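Local atomic coordinates of putative uncharacterized protein (Trichoplax adhaerens, PDB entry 5OI9), a protein that is the N-terminal domain of a STIL-family protein that probably takes part in centriole assembly, a family linked to CEP85 binding and PLK4 activation. Residues Gln69-Leu74 / Leu122-Ala127; Ala198-Pro203 / Glu309-Ser314. All coordinates share one frame; numbering follows the deposited sequence.

Interaction 1: residues Gln69-Leu74 / Leu122-Ala127; sequences QKFFLL and LSMQLA
Antiparallel strand pairing joins Q69-F71 to L122-M124 in the large curled mixed sheet of this STIL N-terminal domain, where strand 69-79 lies between strands 118-126 and 85-97. Q69 with M124 and F71 with L122 are hydrogen-bonded pairs; K70 with S123 is the non-hydrogen-bonded pair between them. The bond from F71 N to L122 O, 2.7 Å, is almost straight (175°) and lies in the carbonyl plane. Its counterpart from L122 N to F71 O, 2.8 Å, reaches the oxygen from above the carbonyl plane instead. Q69 and M124 likewise exchange backbone bonds in both directions. One face of the pairing, carrying Q69, F71, L122 and M124, is covered by helix 45-61, with A55 on F71 and A51 on L122. Here M124, a selenomethionine in this structure, meets the F71 ring at its edge: CG is 4.0 Å from CE2 of F71, and SE lies 5.1 Å from the centroid of that ring, a Met-aromatic contact. M124 CG sits between its own backbone N and carbonyl carbon (chi1 50°), which sets CG and SE together beside the CD2-CE2 edge. F92 meets the same ring edge-to-face. Next to this cluster, L122 CD2 packs against L73 CG at 3.9 Å, and I170 of strand 167-176 touches both leucines. The face carrying K70 and S123 is polar and more open to solvent. A bend at chi2 (-69°) turns the lysine chain across to the neighbouring strand, where K70 NZ donates to S123 OG at 3.0 Å.

Interaction 2: residues Ala198-Pro203 / Glu309-Ser314; sequences AVPILP and EFWECS
P200 lies over the indole of W311 where two antiparallel strands, 196-200 and 309-314, pair within a seven-stranded mixed sheet. P200 CB stands 4.3 Å from the centroid of the six-membered ring of W311, close to its normal, in a CH-pi contact. W311 CG is anti to its carbonyl carbon (chi1 -60°), a turn that lays the indole against this cross-strand proline. A198 CB adds a contact of 3.6 Å to W311 CE3. Farther along, P203 CA sits over one face of the F310 ring, 3.8 Å from its centroid, while I201 CG1 packs on F310 CB. V199 and E312 form the hydrogen-bonded pair, E312 N reaching V199 O at 2.8 Å in the carbonyl plane. E312 OE2 turns to S20 and W18. At the polar edge, W311 NE1 donates to E309 OE1 at 3.2 Å, the carboxylate oxygen lying in the indole plane. A leucine in place of W311 has neither the flat ring nor the N-H, and would probably leave P200 and A198 more loosely packed and E309 OE1 without this donor. I201 N bonds directly to F310 O, but the reverse link runs through water 1, which donates to I201 O (2.7 Å) and accepts from F310 N (2.9 Å).

How the interactions relate
Interactions 1 and 2 are both antiparallel strand pairings, but they belong to different sheets on opposite sides of the chain's centre. Their centres are about 45 Å apart and their nearest atoms about 31 Å, so neither touches the other. Interaction 1 closes before interaction 2 opens along the chain, with 47 residues between its two segments, whereas 198-203 and 309-314 have 105 residues between them. The two sheets are nevertheless tied by the chain path: strand 180-192 of the first sheet leads into strand 196-200 of the second, and strand 309-314 is followed by strand 322-334, back in the first. All four segments fall within the STIL N-terminal family region.

Interaction 1: residues Gln69-Leu74 / Leu122-Ala127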
loop_
_atom_site.group_PDB
_atom_site.type_symbol
_atom_site.label_atom_id
_atom_site.label_comp_id
_atom_site.label_asym_id
_atom_site.label_seq_id
_atom_site.Cartn_x
_atom_site.Cartn_y
_atom_site.Cartn_z
ATOM N N GLN A 69 -3.768 -11.331 23.153
ATOM C CA GLN A 69 -3.094 -10.050 23.275
ATOM C C GLN A 69 -3.091 -9.316 21.939
ATOM O O GLN A 69 -3.031 -9.924 20.868
ATOM C CB GLN A 69 -1.659 -10.234 23.773
ATOM C CG GLN A 69 -1.555 -10.692 25.217
ATOM C CD GLN A 69 -1.273 -12.178 25.346
ATOM O OE1 GLN A 69 -1.503 -12.949 24.416
ATOM N NE2 GLN A 69 -0.753 -12.584 26.498
ATOM N N LYS A 70 -3.151 -7.988 22.015
ATOM C CA LYS A 70 -3.183 -7.123 20.839
ATOM C C LYS A 70 -1.921 -6.273 20.829
ATOM O O LYS A 70 -1.746 -5.404 21.691
ATOM C CB LYS A 70 -4.428 -6.238 20.846
ATOM C CG LYS A 70 -5.740 -6.994 20.838
ATOM C CD LYS A 70 -5.974 -7.694 19.512
ATOM C CE LYS A 70 -7.392 -8.235 19.423
ATOM N NZ LYS A 70 -7.672 -8.815 18.080
ATOM N N PHE A 71 -1.048 -6.512 19.850
ATOM C CA PHE A 71 0.160 -5.712 19.695
ATOM C C PHE A 71 0.269 -5.172 18.276
ATOM O O PHE A 71 -0.668 -5.295 17.481
ATOM C CB PHE A 71 1.415 -6.530 20.018
ATOM C CG PHE A 71 1.425 -7.125 21.395
ATOM C CD1 PHE A 71 1.452 -6.316 22.519
ATOM C CD2 PHE A 71 1.437 -8.501 21.565
ATOM C CE1 PHE A 71 1.471 -6.866 23.787
ATOM C CE2 PHE A 71 1.460 -9.057 22.831
ATOM C CZ PHE A 71 1.476 -8.239 23.943
ATOM N N PHE A 72 1.418 -4.584 17.949
ATOM C CA PHE A 72 1.724 -4.161 16.592
ATOM C C PHE A 72 3.094 -4.683 16.193
ATOM O O PHE A 72 4.014 -4.737 17.016
ATOM C CB PHE A 72 1.701 -2.627 16.446
ATOM C CG PHE A 72 0.350 -2.012 16.664
ATOM C CD1 PHE A 72 -0.610 -2.044 15.667
ATOM C CD2 PHE A 72 0.041 -1.392 17.865
ATOM C CE1 PHE A 72 -1.857 -1.477 15.862
ATOM C CE2 PHE A 72 -1.203 -0.823 18.068
ATOM C CZ PHE A 72 -2.154 -0.865 17.065
ATOM N N LEU A 73 3.216 -5.084 14.935
ATOM C CA LEU A 73 4.505 -5.207 14.279
ATOM C C LEU A 73 4.677 -4.017 13.344
ATOM O O LEU A 73 3.705 -3.498 12.790
ATOM C CB LEU A 73 4.618 -6.522 13.504
ATOM C CG LEU A 73 4.623 -7.805 14.343
ATOM C CD1 LEU A 73 4.784 -9.032 13.463
ATOM C CD2 LEU A 73 5.720 -7.757 15.398
ATOM N N LEU A 74 5.916 -3.561 13.197
ATOM C CA LEU A 74 6.226 -2.426 12.343
ATOM C C LEU A 74 7.151 -2.886 11.230
ATOM O O LEU A 74 8.142 -3.578 11.487
ATOM C CB LEU A 74 6.868 -1.284 13.137
ATOM C CG LEU A 74 6.041 -0.741 14.303
ATOM C CD1 LEU A 74 6.698 0.490 14.901
ATOM C CD2 LEU A 74 4.617 -0.437 13.863
ATOM N N LEU A 122 -1.067 -7.140 15.420
ATOM C CA LEU A 122 -0.586 -8.459 15.809
ATOM C C LEU A 122 -1.457 -8.995 16.934
ATOM O O LEU A 122 -1.515 -8.400 18.016
ATOM C CB LEU A 122 0.878 -8.408 16.248
ATOM C CG LEU A 122 1.428 -9.711 16.829
ATOM C CD1 LEU A 122 1.408 -10.809 15.781
ATOM C CD2 LEU A 122 2.832 -9.512 17.379
ATOM N N SER A 123 -2.135 -10.107 16.675
ATOM C CA SER A 123 -2.909 -10.817 17.681
ATOM C C SER A 123 -2.185 -12.105 18.032
ATOM O O SER A 123 -1.861 -12.901 17.142
ATOM C CB SER A 123 -4.321 -11.128 17.180
ATOM O OG SER A 123 -5.105 -9.951 17.091
HETATM N N MSE A 124 -1.918 -12.309 19.316
HETATM C CA MSE A 124 -1.325 -13.573 19.714
HETATM C C MSE A 124 -1.922 -14.151 20.984
HETATM O O MSE A 124 -2.364 -13.426 21.871
HETATM C CB MSE A 124 0.194 -13.437 19.854
HETATM C CG MSE A 124 0.702 -12.292 20.687
HETATM SE SE MSE A 124 2.607 -12.093 20.304
HETATM C CE MSE A 124 3.121 -13.971 20.329
ATOM N N GLN A 125 -1.946 -15.480 21.041
ATOM C CA GLN A 125 -2.538 -16.208 22.149
ATOM C C GLN A 125 -1.717 -17.458 22.424
ATOM O O GLN A 125 -1.170 -18.079 21.508
ATOM C CB GLN A 125 -3.993 -16.598 21.858
ATOM C CG GLN A 125 -4.176 -17.402 20.576
ATOM C CD GLN A 125 -5.586 -17.943 20.416
ATOM O OE1 GLN A 125 -6.246 -18.283 21.397
ATOM N NE2 GLN A 125 -6.057 -18.017 19.174
ATOM N N LEU A 126 -1.638 -17.819 23.701
ATOM C CA LEU A 126 -0.972 -19.049 24.102
ATOM C C LEU A 126 -1.813 -20.248 23.683
ATOM O O LEU A 126 -3.006 -20.317 23.989
ATOM C CB LEU A 126 -0.743 -19.048 25.615
ATOM C CG LEU A 126 -0.089 -20.269 26.260
ATOM C CD1 LEU A 126 1.354 -20.414 25.803
ATOM C CD2 LEU A 126 -0.168 -20.170 27.779
ATOM N N ALA A 127 -1.196 -21.183 22.963
ATOM C CA ALA A 127 -1.904 -22.382 22.533
ATOM C C ALA A 127 -2.301 -23.224 23.738
ATOM O O ALA A 127 -1.550 -23.339 24.710
ATOM C CB ALA A 127 -1.032 -23.209 21.587
#

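Interaction 2: residues Ala198-Pro203 / Glu309-Ser314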
loop_
_atom_site.group_PDB
_atom_site.type_symbol
_atom_site.label_atom_id
_atom_site.label_comp_id
_atom_site.label_asym_id
_atom_site.label_seq_id
_atom_site.Cartn_x
_atom_site.Cartn_y
_atom_site.Cartn_z
ATOM N N ALA A 198 -5.152 1.976 -18.745
ATOM C CA ALA A 198 -4.348 3.129 -19.132
ATOM C C ALA A 198 -4.050 3.075 -20.623
ATOM O O ALA A 198 -3.587 2.050 -21.132
ATOM C CB ALA A 198 -3.043 3.184 -18.332
ATOM N N VAL A 199 -4.295 4.187 -21.308
ATOM C CA VAL A 199 -4.158 4.288 -22.755
ATOM C C VAL A 199 -3.184 5.421 -23.060
ATOM O O VAL A 199 -3.409 6.547 -22.618
ATOM C CB VAL A 199 -5.506 4.546 -23.449
ATOM C CG1 VAL A 199 -5.290 4.981 -24.880
ATOM C CG2 VAL A 199 -6.385 3.306 -23.388
ATOM N N PRO A 200 -2.111 5.178 -23.811
ATOM C CA PRO A 200 -1.230 6.284 -24.205
ATOM C C PRO A 200 -1.937 7.207 -25.187
ATOM O O PRO A 200 -2.605 6.753 -26.120
ATOM C CB PRO A 200 -0.035 5.578 -24.863
ATOM C CG PRO A 200 -0.215 4.108 -24.595
ATOM C CD PRO A 200 -1.680 3.895 -24.386
ATOM N N ILE A 201 -1.792 8.515 -24.968
ATOM C CA ILE A 201 -2.446 9.525 -25.790
ATOM C C ILE A 201 -1.421 10.568 -26.223
ATOM O O ILE A 201 -0.293 10.610 -25.731
ATOM C CB ILE A 201 -3.625 10.208 -25.062
ATOM C CG1 ILE A 201 -3.121 11.003 -23.857
ATOM C CG2 ILE A 201 -4.660 9.179 -24.631
ATOM C CD1 ILE A 201 -4.197 11.816 -23.172
ATOM N N LEU A 202 -1.841 11.419 -27.159
ATOM C CA LEU A 202 -0.989 12.488 -27.656
ATOM C C LEU A 202 -0.743 13.530 -26.564
ATOM O O LEU A 202 -1.573 13.711 -25.670
ATOM C CB LEU A 202 -1.625 13.155 -28.873
ATOM C CG LEU A 202 -1.706 12.334 -30.161
ATOM C CD1 LEU A 202 -2.532 13.066 -31.207
ATOM C CD2 LEU A 202 -0.316 12.034 -30.695
ATOM N N PRO A 203 0.393 14.229 -26.616
ATOM C CA PRO A 203 0.704 15.203 -25.563
ATOM C C PRO A 203 -0.296 16.349 -25.536
ATOM O O PRO A 203 -0.841 16.755 -26.564
ATOM C CB PRO A 203 2.107 15.698 -25.936
ATOM C CG PRO A 203 2.672 14.628 -26.808
ATOM C CD PRO A 203 1.507 14.073 -27.567
ATOM N N GLU A 309 5.157 11.555 -20.294
ATOM C CA GLU A 309 4.216 10.733 -21.038
ATOM C C GLU A 309 2.792 11.080 -20.622
ATOM O O GLU A 309 2.526 11.398 -19.460
ATOM C CB GLU A 309 4.467 9.243 -20.798
ATOM C CG GLU A 309 5.878 8.764 -21.089
ATOM C CD GLU A 309 6.070 7.303 -20.719
ATOM O OE1 GLU A 309 5.143 6.719 -20.112
ATOM O OE2 GLU A 309 7.140 6.738 -21.034
ATOM N N PHE A 310 1.876 11.007 -21.580
ATOM C CA PHE A 310 0.471 11.313 -21.349
ATOM C C PHE A 310 -0.360 10.049 -21.515
ATOM O O PHE A 310 -0.214 9.330 -22.510
ATOM C CB PHE A 310 -0.015 12.406 -22.305
ATOM C CG PHE A 310 0.609 13.751 -22.052
ATOM C CD1 PHE A 310 1.888 14.033 -22.502
ATOM C CD2 PHE A 310 -0.084 14.735 -21.362
ATOM C CE1 PHE A 310 2.465 15.266 -22.269
ATOM C CE2 PHE A 310 0.488 15.972 -21.129
ATOM C CZ PHE A 310 1.765 16.235 -21.584
ATOM N N TRP A 311 -1.220 9.780 -20.533
ATOM C CA TRP A 311 -2.093 8.617 -20.537
ATOM C C TRP A 311 -3.506 9.038 -20.166
ATOM O O TRP A 311 -3.703 9.945 -19.354
ATOM C CB TRP A 311 -1.624 7.547 -19.539
ATOM C CG TRP A 311 -0.260 7.000 -19.791
ATOM C CD1 TRP A 311 0.933 7.619 -19.550
ATOM C CD2 TRP A 311 0.057 5.706 -20.315
ATOM N NE1 TRP A 311 1.974 6.790 -19.894
ATOM C CE2 TRP A 311 1.463 5.609 -20.368
ATOM C CE3 TRP A 311 -0.710 4.617 -20.741
ATOM C CZ2 TRP A 311 2.115 4.471 -20.838
ATOM C CZ3 TRP A 311 -0.062 3.488 -21.201
ATOM C CH2 TRP A 311 1.337 3.424 -21.249
ATOM N N GLU A 312 -4.489 8.368 -20.763
ATOM C CA GLU A 312 -5.872 8.454 -20.312
ATOM C C GLU A 312 -6.189 7.203 -19.504
ATOM O O GLU A 312 -6.132 6.086 -20.032
ATOM C CB GLU A 312 -6.848 8.593 -21.480
ATOM C CG GLU A 312 -8.306 8.644 -21.024
ATOM C CD GLU A 312 -9.265 9.059 -22.126
ATOM O OE1 GLU A 312 -10.050 8.205 -22.588
ATOM O OE2 GLU A 312 -9.235 10.239 -22.526
ATOM N N CYS A 313 -6.517 7.390 -18.230
ATOM C CA CYS A 313 -6.796 6.291 -17.318
ATOM C C CYS A 313 -8.290 6.207 -17.048
ATOM O O CYS A 313 -8.975 7.231 -16.958
ATOM C CB CYS A 313 -6.040 6.465 -16.001
ATOM S SG CYS A 313 -4.270 6.732 -16.201
ATOM N N SER A 314 -8.791 4.983 -16.909
ATOM C CA SER A 314 -10.203 4.765 -16.646
ATOM C C SER A 314 -10.378 3.563 -15.735
ATOM O O SER A 314 -9.529 2.669 -15.681
ATOM C CB SER A 314 -10.996 4.553 -17.943
ATOM O OG SER A 314 -10.632 3.333 -18.564
HETATM O O HOH W 1 2.041 10.842 -24.492
#